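PDB 2I7H: nitroreductase-like family protein from Bacillus cereus, which belongs to the nitroreductase family and carries flavin mononucleotide, although its precise role is not established. Local coordinates for residues K83-S86 with D87-S91. Numbering follows the deposited sequence.
Sequences KILS and DRFLS
Leu85 lays its CD2 methyl over one face of the Phe89 ring: CD2 lies 4.1 Å from the centroid of that ring and 29° off the normal, which meets the geometry of a CH-pi contact. The two side chains run side by side in the same direction, and Leu85 CG also comes within 3.6 Å of Phe89 CE1. Phe89 keeps CG beside its own backbone N (chi1 -88°), a torsion that brings the ring back along the preceding turn to meet the leucine. The same two residues are also joined through the main chain, where Phe89 N donates to Leu85 O at 2.9 Å with an N-H...O angle of 166°. On another side of the helix, Lys83 bends at chi2 and chi4 until its NZ reaches Asp87 OD2 at 2.8 Å, a salt bridge that uses the syn lone pair of that oxygen. The other carboxylate oxygen, Asp87 OD1, accepts a 2.6 Å hydrogen bond from a water that also lies 2.9 Å from Ser86 OG, giving each oxygen a separate partner. Further along the chain Ser91 OG donates to Asp87 O at 2.7 Å. Leu85 and Phe89 pack against helix 62-71 through Val69, Leu65 and Val66, while His164 meets the Phe89 ring edge-to-face. Such i to i+4 pairs, apolar inside and charged outside, are characteristic of an amphipathic alpha-helix, here the C-terminal part of helix 75-90 in the nitroreductase fold.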
loop_
_atom_site.group_PDB
_atom_site.type_symbol
_atom_site.label_atom_id
_atom_site.label_comp_id
_atom_site.label_asym_id
_atom_site.label_seq_id
_atom_site.Cartn_x
_atom_site.Cartn_y
_atom_site.Cartn_z
ATOM N N LYS A 83 -8.280 -30.464 -5.448
ATOM C CA LYS A 83 -9.314 -30.657 -4.432
ATOM C C LYS A 83 -9.081 -29.832 -3.152
ATOM O O LYS A 83 -10.002 -29.180 -2.664
ATOM C CB LYS A 83 -9.497 -32.137 -4.089
ATOM C CG LYS A 83 -10.936 -32.467 -3.779
ATOM C CD LYS A 83 -11.059 -33.346 -2.563
ATOM C CE LYS A 83 -12.502 -33.348 -2.082
ATOM N NZ LYS A 83 -12.595 -33.350 -0.589
ATOM N N ILE A 84 -7.857 -29.890 -2.624
ATOM C CA ILE A 84 -7.405 -29.042 -1.522
ATOM C C ILE A 84 -7.881 -27.600 -1.704
ATOM O O ILE A 84 -8.528 -27.012 -0.827
ATOM C CB ILE A 84 -5.823 -29.027 -1.431
ATOM C CG1 ILE A 84 -5.241 -30.393 -0.997
ATOM C CG2 ILE A 84 -5.311 -27.885 -0.535
ATOM C CD1 ILE A 84 -5.987 -31.102 0.143
ATOM N N LEU A 85 -7.544 -27.047 -2.861
ATOM C CA LEU A 85 -7.722 -25.649 -3.128
ATOM C C LEU A 85 -9.192 -25.323 -3.358
ATOM O O LEU A 85 -9.711 -24.360 -2.795
ATOM C CB LEU A 85 -6.837 -25.254 -4.305
ATOM C CG LEU A 85 -6.938 -23.827 -4.781
ATOM C CD1 LEU A 85 -5.620 -23.383 -5.342
ATOM C CD2 LEU A 85 -8.077 -23.755 -5.813
ATOM N N SER A 86 -9.861 -26.144 -4.156
ATOM C CA SER A 86 -11.318 -26.087 -4.318
ATOM C C SER A 86 -12.076 -26.079 -2.979
ATOM O O SER A 86 -12.998 -25.292 -2.788
ATOM C CB SER A 86 -11.794 -27.254 -5.174
ATOM O OG SER A 86 -13.178 -27.138 -5.462
ATOM N N ASP A 87 -11.680 -26.947 -2.057
ATOM C CA ASP A 87 -12.317 -27.025 -0.763
ATOM C C ASP A 87 -12.055 -25.785 0.072
ATOM O O ASP A 87 -12.948 -25.317 0.804
ATOM C CB ASP A 87 -11.872 -28.286 -0.029
ATOM C CG ASP A 87 -12.499 -29.530 -0.608
ATOM O OD1 ASP A 87 -13.248 -29.427 -1.610
ATOM O OD2 ASP A 87 -12.257 -30.632 -0.065
ATOM N N ARG A 88 -10.841 -25.250 -0.048
ATOM C CA ARG A 88 -10.468 -24.020 0.645
ATOM C C ARG A 88 -11.254 -22.794 0.157
ATOM O O ARG A 88 -11.760 -22.008 0.953
ATOM C CB ARG A 88 -8.981 -23.754 0.498
ATOM C CG ARG A 88 -8.393 -23.125 1.715
ATOM C CD ARG A 88 -7.560 -21.901 1.413
ATOM N NE ARG A 88 -6.473 -22.121 0.463
ATOM C CZ ARG A 88 -6.200 -21.316 -0.565
ATOM N NH1 ARG A 88 -6.935 -20.241 -0.805
ATOM N NH2 ARG A 88 -5.184 -21.589 -1.359
ATOM N N PHE A 89 -11.331 -22.629 -1.154
ATOM C CA PHE A 89 -12.009 -21.488 -1.755
ATOM C C PHE A 89 -13.503 -21.540 -1.431
ATOM O O PHE A 89 -14.195 -20.518 -1.389
ATOM C CB PHE A 89 -11.833 -21.530 -3.281
ATOM C CG PHE A 89 -10.608 -20.848 -3.786
ATOM C CD1 PHE A 89 -9.348 -21.237 -3.361
ATOM C CD2 PHE A 89 -10.710 -19.839 -4.745
ATOM C CE1 PHE A 89 -8.206 -20.614 -3.848
ATOM C CE2 PHE A 89 -9.567 -19.227 -5.249
ATOM C CZ PHE A 89 -8.306 -19.617 -4.795
ATOM N N LEU A 90 -14.000 -22.752 -1.247
ATOM C CA LEU A 90 -15.420 -22.966 -1.077
ATOM C C LEU A 90 -15.846 -22.907 0.394
ATOM O O LEU A 90 -17.050 -22.893 0.703
ATOM C CB LEU A 90 -15.817 -24.278 -1.756
ATOM C CG LEU A 90 -16.368 -24.148 -3.189
ATOM C CD1 LEU A 90 -15.862 -22.981 -3.968
ATOM C CD2 LEU A 90 -16.172 -25.404 -3.995
ATOM N N SER A 91 -14.856 -22.871 1.294
ATOM C CA SER A 91 -15.096 -22.594 2.719
ATOM C C SER A 91 -14.515 -21.242 3.099
ATOM O O SER A 91 -14.164 -20.993 4.261
ATOM C CB SER A 91 -14.555 -23.716 3.624
ATOM O OG SER A 91 -13.272 -24.125 3.204
HETATM O O HOH W 1 -14.785 -28.476 -3.506
#